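Local coordinates for protein 2-(acetamidomethylene)succinate hydrolase (Mesorhizobium loti, PDB 3KXP) that catalyses the last step of vitamin B6 breakdown, hydrolysing (E)-2-(acetamidomethylene)succinate to succinic semialdehyde, acetate, ammonia and carbon dioxide, at residues 266-271 against 292-297; 71-76 against 137-142; 178-183 against 239-244. All blocks are in the same frame, centred on the assembly; numbering follows the deposited sequence.

Contact 1: 266-271 against 292-297; sequences SKLVSA and ADHYVN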
# COMPACT_ATOMS: atom_id res chain seq x y z
N SER A 266 14.24 12.19 -4.94
CA SER A 266 13.45 13.41 -4.99
C SER A 266 14.12 14.54 -4.20
O SER A 266 14.54 14.34 -3.07
CB SER A 266 12.06 13.19 -4.39
OG SER A 266 11.46 14.44 -4.12
N LYS A 267 14.19 15.73 -4.79
CA LYS A 267 14.78 16.86 -4.09
C LYS A 267 13.71 17.66 -3.35
O LYS A 267 14.03 18.61 -2.63
CB LYS A 267 15.55 17.76 -5.06
CG LYS A 267 16.69 17.07 -5.77
CD LYS A 267 17.54 18.05 -6.56
CE LYS A 267 16.73 18.86 -7.57
NZ LYS A 267 17.60 19.80 -8.37
N LEU A 268 12.45 17.29 -3.52
CA LEU A 268 11.35 17.98 -2.85
C LEU A 268 11.00 17.24 -1.56
O LEU A 268 11.00 17.82 -0.48
CB LEU A 268 10.12 18.05 -3.76
CG LEU A 268 9.07 19.16 -3.57
CD1 LEU A 268 7.70 18.51 -3.45
CD2 LEU A 268 9.36 20.02 -2.35
N VAL A 269 10.71 15.94 -1.68
CA VAL A 269 10.38 15.13 -0.51
C VAL A 269 11.59 14.29 -0.13
O VAL A 269 11.95 13.35 -0.83
CB VAL A 269 9.17 14.19 -0.79
CG1 VAL A 269 8.95 13.26 0.39
CG2 VAL A 269 7.92 15.02 -1.05
N SER A 270 12.22 14.66 0.98
CA SER A 270 13.40 13.96 1.47
C SER A 270 13.01 12.68 2.18
O SER A 270 11.85 12.50 2.55
CB SER A 270 14.15 14.84 2.46
OG SER A 270 13.46 14.85 3.70
N ALA A 271 13.99 11.80 2.38
CA ALA A 271 13.74 10.55 3.08
C ALA A 271 13.32 10.84 4.53
O ALA A 271 12.50 10.12 5.11
CB ALA A 271 15.00 9.70 3.07
N ALA A 292 14.11 7.14 -9.37
CA ALA A 292 13.24 8.28 -9.62
C ALA A 292 13.49 9.47 -8.70
O ALA A 292 13.75 9.30 -7.51
CB ALA A 292 11.78 7.86 -9.51
N ASP A 293 13.42 10.67 -9.27
CA ASP A 293 13.59 11.89 -8.47
C ASP A 293 12.17 12.40 -8.20
O ASP A 293 11.24 11.60 -8.13
CB ASP A 293 14.44 12.94 -9.21
CG ASP A 293 13.82 13.39 -10.53
OD1 ASP A 293 14.37 14.33 -11.16
OD2 ASP A 293 12.79 12.81 -10.94
N HIS A 294 12.00 13.70 -8.05
CA HIS A 294 10.68 14.24 -7.77
C HIS A 294 9.62 13.87 -8.81
O HIS A 294 8.45 13.68 -8.47
CB HIS A 294 10.77 15.77 -7.64
CG HIS A 294 9.45 16.46 -7.52
ND1 HIS A 294 8.54 16.17 -6.53
CD2 HIS A 294 8.90 17.47 -8.25
CE1 HIS A 294 7.49 16.97 -6.64
NE2 HIS A 294 7.69 17.76 -7.68
N TYR A 295 10.03 13.75 -10.07
CA TYR A 295 9.12 13.44 -11.18
C TYR A 295 8.89 11.95 -11.40
O TYR A 295 9.14 11.41 -12.48
CB TYR A 295 9.66 14.12 -12.43
CG TYR A 295 9.97 15.57 -12.15
CD1 TYR A 295 8.95 16.52 -12.10
CD2 TYR A 295 11.26 15.97 -11.80
CE1 TYR A 295 9.20 17.83 -11.68
CE2 TYR A 295 11.52 17.28 -11.38
CZ TYR A 295 10.49 18.20 -11.32
OH TYR A 295 10.74 19.48 -10.90
N VAL A 296 8.38 11.30 -10.36
CA VAL A 296 8.14 9.86 -10.38
C VAL A 296 7.36 9.27 -11.55
O VAL A 296 7.87 8.39 -12.25
CB VAL A 296 7.43 9.42 -9.08
CG1 VAL A 296 7.42 7.89 -8.99
CG2 VAL A 296 8.14 10.05 -7.88
N ASN A 297 6.14 9.74 -11.78
CA ASN A 297 5.33 9.18 -12.86
C ASN A 297 5.96 9.34 -14.25
O ASN A 297 5.81 8.45 -15.11
CB ASN A 297 3.90 9.75 -12.81
CG ASN A 297 3.85 11.27 -12.89
OD1 ASN A 297 3.27 11.83 -13.81
ND2 ASN A 297 4.46 11.94 -11.90
O HOH W 1 13.84 15.93 -7.59
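Ser266 and Asp293 bring two loops to within 3.8 Å of each other, CA to CA, without a direct backbone hydrogen bond between them; a water joins them, accepting from Lys267 N at 2.8 Å and from His294 N. Ser266 CA packs against His294 N at 3.4 Å, and the serine hydroxyl comes alongside the CA and CB of that histidine. OG of Ser266 stands anti to the backbone N (chi1 164°), on the side of its own carbonyl, where it accepts from both Leu268 N and Val269 N, the latter at 3.0 Å, an ST turn and an ST motif sharing one oxygen. The same hydroxyl is hydrogen-bonded to Asp166 OD2, so three partners grip it. In the alpha/beta hydrolase fold the loop after a late strand carries the histidine of the catalytic triad, and His294 is probably that histidine here, with Asp166 and Ser142 as the other members. His294 ND1 also bonds Asp166 OD2, so Ser266 is a second-shell residue that holds the oxygen to which the histidine is tied. Leu268 lies beside the imidazole, pointing the same way: its CB sits over one ring face, 4.1 Å from the centroid of the His294 ring in a CH-pi contact, while Leu268 CD1 reaches His294 CE1 at 3.5 Å. On the histidine loop, Asp293 OD2 takes the N-H of Tyr295 from above the carboxylate plane, 59° out of it, forming an Asx turn round His294, and its OD1 is bonded to Asn206 ND2. The ring of Tyr295 turns a face to His294 CD2, and its own edge meets Asp293 OD1.

Contact 2: 71-76 against 137-142; sequences MLFFHG and ILVGHS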
# COMPACT_ATOMS: atom_id res chain seq x y z
N MSE A 71 -11.56 8.17 -12.14
CA MSE A 71 -10.19 8.33 -11.66
C MSE A 71 -9.65 9.65 -12.20
O MSE A 71 -9.43 9.80 -13.40
CB MSE A 71 -9.32 7.18 -12.13
CG MSE A 71 -7.97 7.14 -11.46
SE MSE A 71 -6.98 5.55 -11.94
CE MSE A 71 -7.87 4.28 -10.79
N LEU A 72 -9.44 10.62 -11.30
CA LEU A 72 -8.95 11.94 -11.69
C LEU A 72 -7.45 12.13 -11.47
O LEU A 72 -6.91 11.69 -10.45
CB LEU A 72 -9.73 13.01 -10.91
CG LEU A 72 -11.25 12.92 -11.06
CD1 LEU A 72 -11.93 13.92 -10.16
CD2 LEU A 72 -11.62 13.16 -12.52
N PHE A 73 -6.78 12.79 -12.42
CA PHE A 73 -5.35 13.02 -12.32
C PHE A 73 -5.01 14.52 -12.23
O PHE A 73 -5.45 15.31 -13.07
CB PHE A 73 -4.64 12.42 -13.53
CG PHE A 73 -4.79 10.93 -13.66
CD1 PHE A 73 -6.00 10.36 -14.04
CD2 PHE A 73 -3.70 10.09 -13.48
CE1 PHE A 73 -6.12 8.99 -14.24
CE2 PHE A 73 -3.81 8.71 -13.69
CZ PHE A 73 -5.02 8.16 -14.07
N PHE A 74 -4.20 14.89 -11.24
CA PHE A 74 -3.82 16.28 -11.04
C PHE A 74 -2.30 16.50 -11.08
O PHE A 74 -1.56 15.98 -10.24
CB PHE A 74 -4.38 16.78 -9.71
CG PHE A 74 -5.85 16.55 -9.56
CD1 PHE A 74 -6.35 15.30 -9.21
CD2 PHE A 74 -6.75 17.59 -9.80
CE1 PHE A 74 -7.72 15.08 -9.09
CE2 PHE A 74 -8.13 17.38 -9.69
CZ PHE A 74 -8.61 16.12 -9.34
N HIS A 75 -1.87 17.31 -12.05
CA HIS A 75 -0.46 17.64 -12.29
C HIS A 75 0.24 18.49 -11.22
O HIS A 75 -0.39 18.99 -10.29
CB HIS A 75 -0.37 18.37 -13.64
CG HIS A 75 -1.08 19.69 -13.63
ND1 HIS A 75 -0.55 20.80 -13.02
CD2 HIS A 75 -2.31 20.04 -14.06
CE1 HIS A 75 -1.44 21.79 -13.06
NE2 HIS A 75 -2.52 21.34 -13.69
N GLY A 76 1.55 18.67 -11.37
CA GLY A 76 2.31 19.48 -10.44
C GLY A 76 2.32 20.94 -10.87
O GLY A 76 1.78 21.27 -11.93
N ILE A 137 -11.20 8.31 -7.55
CA ILE A 137 -9.89 7.90 -7.09
C ILE A 137 -9.01 9.05 -7.57
O ILE A 137 -9.00 9.38 -8.76
CB ILE A 137 -9.44 6.59 -7.78
CG1 ILE A 137 -10.36 5.44 -7.33
CG2 ILE A 137 -7.97 6.30 -7.45
CD1 ILE A 137 -10.13 4.15 -8.07
N LEU A 138 -8.32 9.69 -6.64
CA LEU A 138 -7.45 10.82 -6.96
C LEU A 138 -5.96 10.45 -7.09
O LEU A 138 -5.35 9.95 -6.13
CB LEU A 138 -7.63 11.91 -5.90
CG LEU A 138 -8.82 12.88 -5.97
CD1 LEU A 138 -10.08 12.18 -6.44
CD2 LEU A 138 -9.02 13.50 -4.60
N VAL A 139 -5.38 10.70 -8.26
CA VAL A 139 -3.98 10.44 -8.55
C VAL A 139 -3.31 11.80 -8.75
O VAL A 139 -3.46 12.42 -9.79
CB VAL A 139 -3.80 9.64 -9.84
CG1 VAL A 139 -2.32 9.47 -10.16
CG2 VAL A 139 -4.48 8.29 -9.71
N GLY A 140 -2.56 12.25 -7.75
CA GLY A 140 -1.93 13.55 -7.86
C GLY A 140 -0.42 13.61 -7.73
O GLY A 140 0.18 12.87 -6.94
N HIS A 141 0.20 14.48 -8.51
CA HIS A 141 1.64 14.64 -8.46
C HIS A 141 2.00 15.98 -7.86
O HIS A 141 1.61 17.02 -8.38
CB HIS A 141 2.25 14.55 -9.85
CG HIS A 141 3.73 14.75 -9.86
ND1 HIS A 141 4.40 15.34 -10.91
CD2 HIS A 141 4.67 14.46 -8.93
CE1 HIS A 141 5.69 15.40 -10.63
NE2 HIS A 141 5.88 14.87 -9.43
N SER A 142 2.76 15.95 -6.76
CA SER A 142 3.20 17.17 -6.08
C SER A 142 2.01 18.08 -5.73
O SER A 142 1.22 17.74 -4.85
CB SER A 142 4.21 17.89 -6.98
OG SER A 142 5.12 18.66 -6.21
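Met71, a selenomethionine in the crystal, pairs with Ile137 in two neighbouring parallel strands whose axes, over these short segments, run 15° apart. Its chain leaves with CG anti to the backbone N and bends at chi3 (-78°), which carries Met71 CE back over Ile137 to meet Ile137 CD1 at 3.5 Å. Leu72 puts its side chain on the other surface of the sheet, against helix 117-131, and its backbone supplies two rungs of the ladder: its N donates to Ile137 O, and its O receives Val139 N at 2.8 Å in a nearly straight bond. Phe73 returns to the Met71 surface. There Val139 lies side by side with it, Val139 CG1 touching Phe73 CD2 at 3.6 Å and CG2 placed over one ring face near the rim; the ring of Phe84 also meets that of Phe73. Phe74 turns back to the Leu72 side, where Phe74 CE1 meets Leu138 CG at 4.0 Å. Its N bonds Val139 O from a direction tilted out of the carbonyl plane, and its O takes His141 N at 2.9 Å. Beyond the strand, His75 points away from the second segment and closes on its own chain, ND1 donating to Gly76 O with that oxygen in the ring plane; NE2 is bonded to Gln102 N. Gly76 CA packs on His141 O at 3.3 Å. Here the second strand runs into the nucleophile elbow, Gly140 to Gly144 in the Gly-X-Ser-X-Gly pattern, and Ser142, the probable nucleophile, adopts the positive phi (55°) of its strained turn. His141 NE2, bonded to His294 O, joins the elbow to the histidine loop. The regular backbone bonding stops just ahead of Ser142, and the chemistry implies a hydrogen-bonded ladder flanked by apolar side chains, likely to hold the elbow serine in place.

Contact 3: 178-183 against 239-244; sequences ALEARV and TARGLR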
# COMPACT_ATOMS: atom_id res chain seq x y z
N ALA A 178 13.79 26.25 -3.04
CA ALA A 178 14.25 25.88 -4.37
C ALA A 178 13.11 25.86 -5.38
O ALA A 178 13.27 26.35 -6.51
CB ALA A 178 14.92 24.52 -4.33
N LEU A 179 11.98 25.28 -4.99
CA LEU A 179 10.83 25.19 -5.87
C LEU A 179 10.32 26.60 -6.20
O LEU A 179 10.02 26.92 -7.35
CB LEU A 179 9.71 24.37 -5.20
CG LEU A 179 8.50 23.97 -6.05
CD1 LEU A 179 7.73 22.88 -5.32
CD2 LEU A 179 7.62 25.18 -6.30
N GLU A 180 10.25 27.43 -5.17
CA GLU A 180 9.79 28.79 -5.32
C GLU A 180 10.70 29.67 -6.19
O GLU A 180 10.22 30.48 -6.98
CB GLU A 180 9.62 29.41 -3.94
CG GLU A 180 8.75 30.64 -3.91
CD GLU A 180 8.34 30.99 -2.50
OE1 GLU A 180 9.23 31.26 -1.68
OE2 GLU A 180 7.12 30.99 -2.22
N ALA A 181 12.02 29.49 -6.07
CA ALA A 181 12.97 30.30 -6.83
C ALA A 181 12.96 30.07 -8.35
O ALA A 181 13.24 31.00 -9.11
CB ALA A 181 14.37 30.09 -6.30
N ARG A 182 12.64 28.86 -8.80
CA ARG A 182 12.63 28.59 -10.24
C ARG A 182 11.23 28.31 -10.80
O ARG A 182 11.09 27.94 -11.96
CB ARG A 182 13.56 27.41 -10.55
CG ARG A 182 13.31 26.19 -9.69
CD ARG A 182 14.46 25.18 -9.76
NE ARG A 182 14.36 24.26 -10.90
CZ ARG A 182 13.35 23.42 -11.10
NH1 ARG A 182 12.33 23.37 -10.26
NH2 ARG A 182 13.37 22.59 -12.14
N VAL A 183 10.21 28.53 -9.99
CA VAL A 183 8.83 28.28 -10.41
C VAL A 183 8.42 29.01 -11.69
O VAL A 183 7.67 28.47 -12.49
CB VAL A 183 7.84 28.62 -9.28
CG1 VAL A 183 7.84 30.11 -9.03
CG2 VAL A 183 6.46 28.12 -9.64
N THR A 239 0.74 30.13 -6.00
CA THR A 239 0.65 28.70 -5.74
C THR A 239 1.90 28.22 -5.00
O THR A 239 1.80 27.48 -4.02
CB THR A 239 0.51 27.91 -7.03
OG1 THR A 239 -0.71 28.28 -7.67
CG2 THR A 239 0.50 26.43 -6.74
N ALA A 240 3.07 28.65 -5.47
CA ALA A 240 4.34 28.27 -4.85
C ALA A 240 4.34 28.59 -3.35
O ALA A 240 4.61 27.71 -2.54
CB ALA A 240 5.51 28.97 -5.54
N ARG A 241 4.05 29.83 -2.97
CA ARG A 241 4.05 30.12 -1.54
C ARG A 241 2.91 29.46 -0.79
O ARG A 241 2.97 29.29 0.42
CB ARG A 241 4.09 31.63 -1.24
CG ARG A 241 3.27 32.54 -2.13
CD ARG A 241 4.12 33.76 -2.49
NE ARG A 241 5.06 33.44 -3.57
CZ ARG A 241 6.16 34.13 -3.84
NH1 ARG A 241 6.94 33.75 -4.85
NH2 ARG A 241 6.51 35.17 -3.09
N GLY A 242 1.87 29.05 -1.50
CA GLY A 242 0.77 28.37 -0.84
C GLY A 242 1.20 26.96 -0.48
O GLY A 242 0.63 26.35 0.42
N LEU A 243 2.21 26.45 -1.17
CA LEU A 243 2.72 25.10 -0.94
C LEU A 243 3.47 24.97 0.38
O LEU A 243 3.76 23.86 0.82
CB LEU A 243 3.64 24.67 -2.09
CG LEU A 243 2.94 24.41 -3.43
CD1 LEU A 243 3.96 24.03 -4.49
CD2 LEU A 243 1.93 23.29 -3.26
N ARG A 244 3.78 26.10 1.01
CA ARG A 244 4.49 26.11 2.28
C ARG A 244 3.59 25.85 3.49
O ARG A 244 4.08 25.62 4.59
CB ARG A 244 5.17 27.46 2.50
CG ARG A 244 6.37 27.74 1.60
CD ARG A 244 6.91 29.13 1.88
NE ARG A 244 8.36 29.17 1.84
CZ ARG A 244 9.09 29.12 0.73
NH1 ARG A 244 8.49 29.04 -0.45
NH2 ARG A 244 10.41 29.14 0.80
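Glu180 reaches from helix 173-182 to helix 233-242, its carboxylate set between Arg241 and Arg244. CG stands anti to the backbone N (chi1 -162°) and the chain stays extended beyond it, carrying the acid across Ala240, whose CB touches Glu180 CG at 4.0 Å. Glu180 OE2 lies over one face of the Arg241 guanidinium, 3.5 Å from Arg241 NE; it sits well above the guanidinium plane, so the pairing is electrostatic and not a hydrogen bond. Arg241 comes there by a doubly bent chain, and its NE-H goes instead to Ala237 O. Glu180 OE1 makes a salt bridge with Arg244, although the modelled place of NH1 is uncertain; Arg244 NH2 has a second acid in Asp177. This network links the two helices outside the central sheet of the alpha/beta hydrolase fold. Replacing Glu180 with an alanine would probably leave both arginines without this shared carboxylate and open a gap over Ala240 CB. Inward of the charges, Leu179 CD1 meets Leu243 CD1 at 4.0 Å, the two side chains crossing at about a right angle, and Val183 CG2 rests on Ala240 CB at 4.3 Å.

Contact 2 is the deepest, about 5 Å from the chain centre by centres, and all its touching residues are buried; contact 1 is also largely buried but lies further out, and contact 3 is partly exposed. Their chemistry follows: a regular backbone ladder in the sheet, turns, a water and a triad histidine in the loops, charged pairs between two helices. Contacts 1 and 2 meet at the active site, where His294 of contact 1 packs against Ser142 of contact 2, both probable triad members. Contact 3 stays about 5 Å from contact 2 at the nearest atoms, yet Val183 and Leu243 approach the chloride-site residues Ile77 and Leu143.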